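Local coordinates for hypothetical protein (Staphylococcus aureus subsp. aureus, PDB 1QYI), which is of unknown function but probably acts as a hydrolase of the haloacid dehalogenase (HAD) family, possibly a phosphatase, at residues G283-I291 with A326-I334; A272-L282 with R299-N307. All blocks are in the same frame, centred on the assembly; numbering follows the deposited sequence.

Interaction 1 of 2, residues G283-I291 with A326-I334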
# COMPACT_ATOMS: atom_id res chain seq x y z
N GLY A 283 -0.07 8.91 -12.87
CA GLY A 283 0.55 8.36 -11.66
C GLY A 283 1.78 9.13 -11.19
O GLY A 283 2.23 10.05 -11.87
N LYS A 284 2.32 8.74 -10.04
CA LYS A 284 3.47 9.44 -9.44
C LYS A 284 4.66 9.78 -10.34
O LYS A 284 5.37 10.76 -10.07
CB LYS A 284 4.00 8.68 -8.21
CG LYS A 284 4.45 9.62 -7.08
CD LYS A 284 3.25 10.15 -6.28
CE LYS A 284 3.53 11.47 -5.57
NZ LYS A 284 4.55 11.42 -4.51
N PRO A 285 4.93 8.97 -11.39
CA PRO A 285 6.08 9.38 -12.20
C PRO A 285 5.73 10.73 -12.84
O PRO A 285 6.58 11.61 -12.98
CB PRO A 285 6.20 8.25 -13.23
CG PRO A 285 5.63 7.07 -12.52
CD PRO A 285 4.43 7.64 -11.79
N ASN A 286 4.46 10.88 -13.22
CA ASN A 286 3.96 12.11 -13.83
C ASN A 286 3.85 13.16 -12.72
O ASN A 286 3.20 12.94 -11.70
CB ASN A 286 2.59 11.86 -14.49
CG ASN A 286 2.06 13.10 -15.22
OD1 ASN A 286 1.85 14.15 -14.61
ND2 ASN A 286 1.83 12.97 -16.52
N PRO A 287 4.47 14.34 -12.92
CA PRO A 287 4.46 15.45 -11.96
C PRO A 287 3.10 16.10 -11.67
O PRO A 287 3.04 17.07 -10.91
CB PRO A 287 5.44 16.44 -12.60
CG PRO A 287 5.21 16.23 -14.06
CD PRO A 287 5.14 14.73 -14.17
N PHE A 288 2.03 15.56 -12.23
CA PHE A 288 0.70 16.10 -12.02
C PHE A 288 0.33 16.40 -10.58
O PHE A 288 -0.12 17.51 -10.26
CB PHE A 288 -0.37 15.17 -12.57
CG PHE A 288 -1.75 15.53 -12.12
CD1 PHE A 288 -2.38 16.67 -12.61
CD2 PHE A 288 -2.41 14.77 -11.16
CE1 PHE A 288 -3.65 17.04 -12.17
CE2 PHE A 288 -3.68 15.14 -10.71
CZ PHE A 288 -4.30 16.28 -11.22
N SER A 289 0.48 15.41 -9.71
CA SER A 289 0.14 15.58 -8.30
C SER A 289 1.02 16.61 -7.63
O SER A 289 0.56 17.37 -6.78
CB SER A 289 0.24 14.24 -7.56
OG SER A 289 1.57 13.74 -7.60
N TYR A 290 2.29 16.67 -8.01
CA TYR A 290 3.18 17.65 -7.43
C TYR A 290 2.77 19.03 -7.91
O TYR A 290 2.85 20.01 -7.16
CB TYR A 290 4.64 17.36 -7.79
CG TYR A 290 5.37 16.56 -6.73
CD1 TYR A 290 5.43 17.02 -5.41
CD2 TYR A 290 5.94 15.32 -7.03
CE1 TYR A 290 6.03 16.26 -4.41
CE2 TYR A 290 6.55 14.55 -6.04
CZ TYR A 290 6.59 15.02 -4.73
OH TYR A 290 7.17 14.26 -3.73
N ILE A 291 2.30 19.11 -9.15
CA ILE A 291 1.86 20.38 -9.73
C ILE A 291 0.56 20.86 -9.08
O ILE A 291 0.34 22.07 -8.93
CB ILE A 291 1.66 20.22 -11.26
CG1 ILE A 291 3.00 19.89 -11.91
CG2 ILE A 291 1.07 21.50 -11.85
CD1 ILE A 291 2.96 19.71 -13.43
N ALA A 326 10.82 7.98 -8.52
CA ALA A 326 9.74 8.55 -9.32
C ALA A 326 9.50 10.02 -8.95
O ALA A 326 9.01 10.79 -9.77
CB ALA A 326 8.46 7.74 -9.13
N ASP A 327 9.83 10.41 -7.72
CA ASP A 327 9.65 11.79 -7.29
C ASP A 327 10.82 12.64 -7.75
O ASP A 327 10.68 13.86 -7.96
CB ASP A 327 9.52 11.87 -5.77
CG ASP A 327 8.16 11.42 -5.28
OD1 ASP A 327 7.17 11.77 -5.94
OD2 ASP A 327 8.07 10.71 -4.26
N LEU A 328 11.97 12.01 -7.89
CA LEU A 328 13.18 12.69 -8.34
C LEU A 328 13.00 13.17 -9.78
O LEU A 328 13.30 14.32 -10.10
CB LEU A 328 14.38 11.75 -8.20
CG LEU A 328 15.73 12.25 -8.72
CD1 LEU A 328 16.86 11.69 -7.88
CD2 LEU A 328 15.86 11.84 -10.18
N LEU A 329 12.49 12.29 -10.64
CA LEU A 329 12.25 12.61 -12.04
C LEU A 329 11.15 13.67 -12.17
O LEU A 329 11.19 14.51 -13.08
CB LEU A 329 11.88 11.34 -12.81
CG LEU A 329 12.96 10.49 -13.52
CD1 LEU A 329 14.27 10.47 -12.74
CD2 LEU A 329 12.43 9.08 -13.71
N SER A 330 10.16 13.64 -11.27
CA SER A 330 9.08 14.63 -11.29
C SER A 330 9.64 16.01 -10.96
O SER A 330 9.12 17.02 -11.42
CB SER A 330 7.99 14.29 -10.27
OG SER A 330 7.22 13.16 -10.66
N ALA A 331 10.69 16.06 -10.14
CA ALA A 331 11.29 17.35 -9.78
C ALA A 331 12.19 17.82 -10.92
O ALA A 331 12.14 18.98 -11.32
CB ALA A 331 12.08 17.22 -8.48
N GLN A 332 13.01 16.92 -11.46
CA GLN A 332 13.87 17.30 -12.57
C GLN A 332 13.01 17.71 -13.76
O GLN A 332 13.44 18.50 -14.60
CB GLN A 332 14.78 16.14 -12.95
CG GLN A 332 15.61 15.65 -11.77
CD GLN A 332 16.77 14.77 -12.19
OE1 GLN A 332 16.68 14.02 -13.17
NE2 GLN A 332 17.86 14.83 -11.43
N LYS A 333 11.78 17.18 -13.81
CA LYS A 333 10.82 17.47 -14.87
C LYS A 333 10.28 18.90 -14.84
O LYS A 333 10.35 19.61 -15.84
CB LYS A 333 9.63 16.50 -14.80
CG LYS A 333 8.39 16.97 -15.56
CD LYS A 333 8.63 17.16 -17.06
CE LYS A 333 8.41 15.86 -17.83
NZ LYS A 333 7.01 15.37 -17.70
N ILE A 334 9.72 19.28 -13.70
CA ILE A 334 9.14 20.62 -13.51
C ILE A 334 10.18 21.68 -13.18
O ILE A 334 9.86 22.86 -13.10
CB ILE A 334 8.11 20.64 -12.36
CG1 ILE A 334 8.83 20.49 -11.01
CG2 ILE A 334 7.09 19.54 -12.56
CD1 ILE A 334 7.92 20.60 -9.80

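Interaction 2 of 2, residues A272-L282 with R299-N307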
# COMPACT_ATOMS: atom_id res chain seq x y z
N ALA A 272 -8.67 13.09 -12.00
CA ALA A 272 -8.13 13.74 -13.19
C ALA A 272 -8.13 12.82 -14.41
O ALA A 272 -8.35 13.29 -15.53
CB ALA A 272 -6.71 14.22 -12.90
N GLU A 273 -7.90 11.53 -14.21
CA GLU A 273 -7.87 10.58 -15.33
C GLU A 273 -9.26 10.34 -15.90
O GLU A 273 -9.41 10.09 -17.10
CB GLU A 273 -7.24 9.26 -14.88
CG GLU A 273 -5.80 9.38 -14.41
CD GLU A 273 -5.22 8.07 -13.88
OE1 GLU A 273 -5.94 7.35 -13.15
OE2 GLU A 273 -4.04 7.79 -14.18
N ASN A 274 -10.27 10.41 -15.05
CA ASN A 274 -11.64 10.20 -15.50
C ASN A 274 -12.13 11.37 -16.35
O ASN A 274 -12.95 11.19 -17.23
CB ASN A 274 -12.55 9.96 -14.30
CG ASN A 274 -12.37 8.57 -13.70
OD1 ASN A 274 -12.41 7.58 -14.42
ND2 ASN A 274 -12.18 8.50 -12.38
N MSE A 275 -11.62 12.57 -16.07
CA MSE A 275 -12.00 13.76 -16.84
C MSE A 275 -11.25 13.79 -18.15
O MSE A 275 -11.77 14.26 -19.16
CB MSE A 275 -11.66 15.02 -16.06
CG MSE A 275 -12.45 15.22 -14.81
SE MSE A 275 -11.81 16.77 -13.84
CE MSE A 275 -10.97 15.89 -12.37
N TYR A 276 -10.01 13.31 -18.12
CA TYR A 276 -9.15 13.28 -19.30
C TYR A 276 -8.54 11.89 -19.43
O TYR A 276 -7.35 11.69 -19.21
CB TYR A 276 -8.03 14.32 -19.16
CG TYR A 276 -8.52 15.69 -18.78
CD1 TYR A 276 -9.09 16.54 -19.73
CD2 TYR A 276 -8.46 16.13 -17.46
CE1 TYR A 276 -9.60 17.79 -19.36
CE2 TYR A 276 -8.96 17.36 -17.08
CZ TYR A 276 -9.53 18.19 -18.03
OH TYR A 276 -10.05 19.40 -17.64
N PRO A 277 -9.37 10.89 -19.79
CA PRO A 277 -8.88 9.52 -19.95
C PRO A 277 -7.70 9.34 -20.90
O PRO A 277 -6.74 8.67 -20.57
CB PRO A 277 -10.13 8.76 -20.40
CG PRO A 277 -10.96 9.82 -21.07
CD PRO A 277 -10.80 10.98 -20.13
N GLN A 278 -7.78 9.95 -22.08
CA GLN A 278 -6.69 9.83 -23.04
C GLN A 278 -5.46 10.62 -22.63
O GLN A 278 -4.59 10.89 -23.44
CB GLN A 278 -7.14 10.29 -24.43
CG GLN A 278 -8.07 9.30 -25.12
CD GLN A 278 -7.52 7.89 -25.09
OE1 GLN A 278 -6.34 7.66 -25.38
NE2 GLN A 278 -8.37 6.92 -24.74
N ALA A 279 -5.41 11.00 -21.35
CA ALA A 279 -4.28 11.75 -20.81
C ALA A 279 -3.34 10.75 -20.17
O ALA A 279 -2.60 11.07 -19.24
CB ALA A 279 -4.76 12.76 -19.79
N ARG A 280 -3.40 9.52 -20.67
CA ARG A 280 -2.56 8.43 -20.20
C ARG A 280 -2.62 8.40 -18.68
O ARG A 280 -3.50 9.03 -18.07
CB ARG A 280 -1.13 8.67 -20.67
CG ARG A 280 -0.99 9.44 -21.97
CD ARG A 280 0.15 10.44 -21.87
NE ARG A 280 -0.16 11.54 -20.95
CZ ARG A 280 -0.70 12.70 -21.31
NH1 ARG A 280 -1.00 12.94 -22.59
NH2 ARG A 280 -0.93 13.63 -20.39
N PRO A 281 -1.71 7.65 -18.04
CA PRO A 281 -1.72 7.60 -16.58
C PRO A 281 -1.09 8.86 -16.00
O PRO A 281 -0.11 9.39 -16.53
CB PRO A 281 -0.89 6.35 -16.28
CG PRO A 281 0.15 6.39 -17.37
CD PRO A 281 -0.71 6.72 -18.58
N LEU A 282 -1.68 9.35 -14.92
CA LEU A 282 -1.21 10.54 -14.23
C LEU A 282 -0.60 10.13 -12.90
O LEU A 282 -0.61 10.89 -11.94
CB LEU A 282 -2.37 11.53 -14.02
CG LEU A 282 -2.59 12.62 -15.07
CD1 LEU A 282 -2.42 12.07 -16.47
CD2 LEU A 282 -3.97 13.22 -14.89
N ARG A 299 -10.21 20.92 -9.49
CA ARG A 299 -10.59 20.24 -10.74
C ARG A 299 -10.41 21.10 -11.98
O ARG A 299 -9.93 20.62 -13.00
CB ARG A 299 -12.06 19.81 -10.67
CG ARG A 299 -12.40 18.76 -9.63
CD ARG A 299 -13.91 18.67 -9.43
NE ARG A 299 -14.62 18.67 -10.71
CZ ARG A 299 -14.57 17.67 -11.59
NH1 ARG A 299 -13.85 16.59 -11.33
NH2 ARG A 299 -15.23 17.77 -12.75
N ASP A 300 -10.80 22.36 -11.87
CA ASP A 300 -10.74 23.31 -12.97
C ASP A 300 -9.36 23.67 -13.45
O ASP A 300 -9.21 24.38 -14.45
CB ASP A 300 -11.48 24.58 -12.57
CG ASP A 300 -12.89 24.31 -12.09
OD1 ASP A 300 -13.60 23.52 -12.74
OD2 ASP A 300 -13.28 24.89 -11.05
N LYS A 301 -8.33 23.19 -12.77
CA LYS A 301 -6.97 23.53 -13.17
C LYS A 301 -6.19 22.29 -13.58
O LYS A 301 -5.06 22.39 -14.05
CB LYS A 301 -6.26 24.23 -12.03
CG LYS A 301 -7.10 25.27 -11.34
CD LYS A 301 -6.41 25.75 -10.09
CE LYS A 301 -7.37 26.46 -9.16
NZ LYS A 301 -6.94 26.27 -7.75
N TYR A 302 -6.82 21.13 -13.42
CA TYR A 302 -6.18 19.87 -13.76
C TYR A 302 -5.57 19.82 -15.15
O TYR A 302 -4.40 19.47 -15.30
CB TYR A 302 -7.18 18.74 -13.57
CG TYR A 302 -7.38 18.36 -12.13
CD1 TYR A 302 -7.00 19.22 -11.10
CD2 TYR A 302 -7.98 17.16 -11.79
CE1 TYR A 302 -7.22 18.89 -9.77
CE2 TYR A 302 -8.21 16.82 -10.46
CZ TYR A 302 -7.83 17.69 -9.45
OH TYR A 302 -8.07 17.37 -8.14
N GLU A 303 -6.35 20.18 -16.16
CA GLU A 303 -5.88 20.16 -17.53
C GLU A 303 -4.56 20.89 -17.71
O GLU A 303 -3.69 20.47 -18.48
CB GLU A 303 -6.92 20.79 -18.45
CG GLU A 303 -6.59 20.65 -19.93
CD GLU A 303 -7.79 20.94 -20.79
OE1 GLU A 303 -8.37 22.04 -20.65
OE2 GLU A 303 -8.16 20.07 -21.62
N SER A 304 -4.40 22.00 -16.99
CA SER A 304 -3.18 22.77 -17.11
C SER A 304 -2.03 22.05 -16.41
O SER A 304 -0.87 22.18 -16.81
CB SER A 304 -3.36 24.16 -16.50
OG SER A 304 -3.67 24.11 -15.12
N TYR A 305 -2.36 21.29 -15.38
CA TYR A 305 -1.35 20.55 -14.63
C TYR A 305 -0.82 19.39 -15.46
O TYR A 305 0.26 18.86 -15.19
CB TYR A 305 -1.93 20.03 -13.32
CG TYR A 305 -2.44 21.10 -12.36
CD1 TYR A 305 -2.12 22.44 -12.53
CD2 TYR A 305 -3.22 20.75 -11.26
CE1 TYR A 305 -2.57 23.42 -11.64
CE2 TYR A 305 -3.67 21.71 -10.36
CZ TYR A 305 -3.35 23.04 -10.55
OH TYR A 305 -3.81 23.99 -9.68
N ILE A 306 -1.58 19.02 -16.50
CA ILE A 306 -1.24 17.92 -17.39
C ILE A 306 -0.45 18.36 -18.61
O ILE A 306 0.49 17.68 -19.04
CB ILE A 306 -2.54 17.23 -17.85
CG1 ILE A 306 -3.22 16.61 -16.63
CG2 ILE A 306 -2.25 16.18 -18.92
CD1 ILE A 306 -4.56 16.00 -16.94
N ASN A 307 -0.83 19.52 -19.16
CA ASN A 307 -0.20 20.08 -20.36
C ASN A 307 1.04 20.94 -20.11
O ASN A 307 1.89 21.05 -20.99
CB ASN A 307 -1.22 20.91 -21.13
CG ASN A 307 -2.48 20.14 -21.45
OD1 ASN A 307 -3.51 20.74 -21.77
ND2 ASN A 307 -2.41 18.82 -21.38
O HOH W 1 0.95 14.48 -18.50

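Interaction 1 of 2, residues G283-I291 with A326-I334
K284 and D327 meet where two HAD sequence motifs come together: the lysine of a G-K-P loop and the last aspartate of a G-D-S-x-x-D stretch. K284 NZ lies 3.0 Å from D327 OD1 in a salt bridge. The position of OD1 is less sure, because it crowds the Y290 ring in the model. The lysine chain bends at chi2 (79°) and chi4 (-65°), which brings its amino end round to the carboxylate. NZ is held chiefly by A237 O, outside the two segments, and D7 is a long, weak partner. In HAD enzymes these motifs usually line the site that holds the metal and phosphate, so a similar role is likely here. D327 CG lies in plane at the Y290 ring edge, the carboxylate turned 79° from the ring.

Further along the helix, S330 faces the turn that carries the lysine. Its OG is 2.9 Å from P285 O and 3.1 Å from A326 O, one turn back in its own helix. Which carbonyl takes the proton is not settled. S330 CB also packs 4.0 Å from Y290 CD2. N286 caps the start of the helix that follows: its OD1 accepts from F288 N at 2.8 Å, with the donor in the carbonyl plane.

P287 then wedges against the last turn of helix 325-334. Its CB touches I334 CG2 at 3.5 Å. Its CG meets K333 CG at 3.6 Å, the two side chains crossing at about a right angle. I291 CG1 reaches the same I334 methyl from the next turn of helix 288-295.

Interaction 2 of 2, residues A272-L282 with R299-N307
A Met-aromatic contact joins the end of helix 266-275 to the start of helix 302-307. M275, a selenomethionine, has its SE 5.3 Å from the centroid of the Y302 ring, 51° off the ring normal. The bend at chi3 (-108°) brings its CE to 3.3 Å from Y302 CD2. A272 CB meets the same ring carbon, Y302 CD2, at 3.4 Å. R299 passes obliquely by the selenium, while its NH1 is held by a salt bridge to E271.

I306 fills the other half of the contact. Its CD1 lies 3.5 Å from L282 CD2 and 3.9 Å from Y276 CD2, with A279 CB a little farther off. Y276 crosses Y302 and E303 at about a right angle, its OH 3.5 Å from E303 CB. On the exposed side, I306 CG2 sits at the edge of the R280 guanidinium, in its plane. One water there accepts a weak bond from R280 NH2 and donates to I306 O. E273 OE2 ties down the returning loop by accepting from L282 N at 2.9 Å. This is mainly apolar packing of a helix end and loop on a short helix, at the periphery of a Rossmann-like HAD core, on the approach to the lysine loop.

In the fold
The two contacts alternate along the chain: 272-282, 283-291, 299-307, then 326-334. Their centres are about 14 Å apart, on the same side of the chain's centre. Residues 272-282 run straight into 283-291, so the loop packed in interaction 2 delivers the lysine turn of interaction 1. Helix 288-295, whose first turn belongs to interaction 1, also touches the residues of interaction 2. F288 sets its ring edge-to-face with Y302 and also packs on A272 and Y305, while I291 touches Y305. Interaction 1 rests on the parallel sheet, with Y290 and I334 on I320 of strand 318-322. Interaction 2 forms an outer layer, farther from the probable active site.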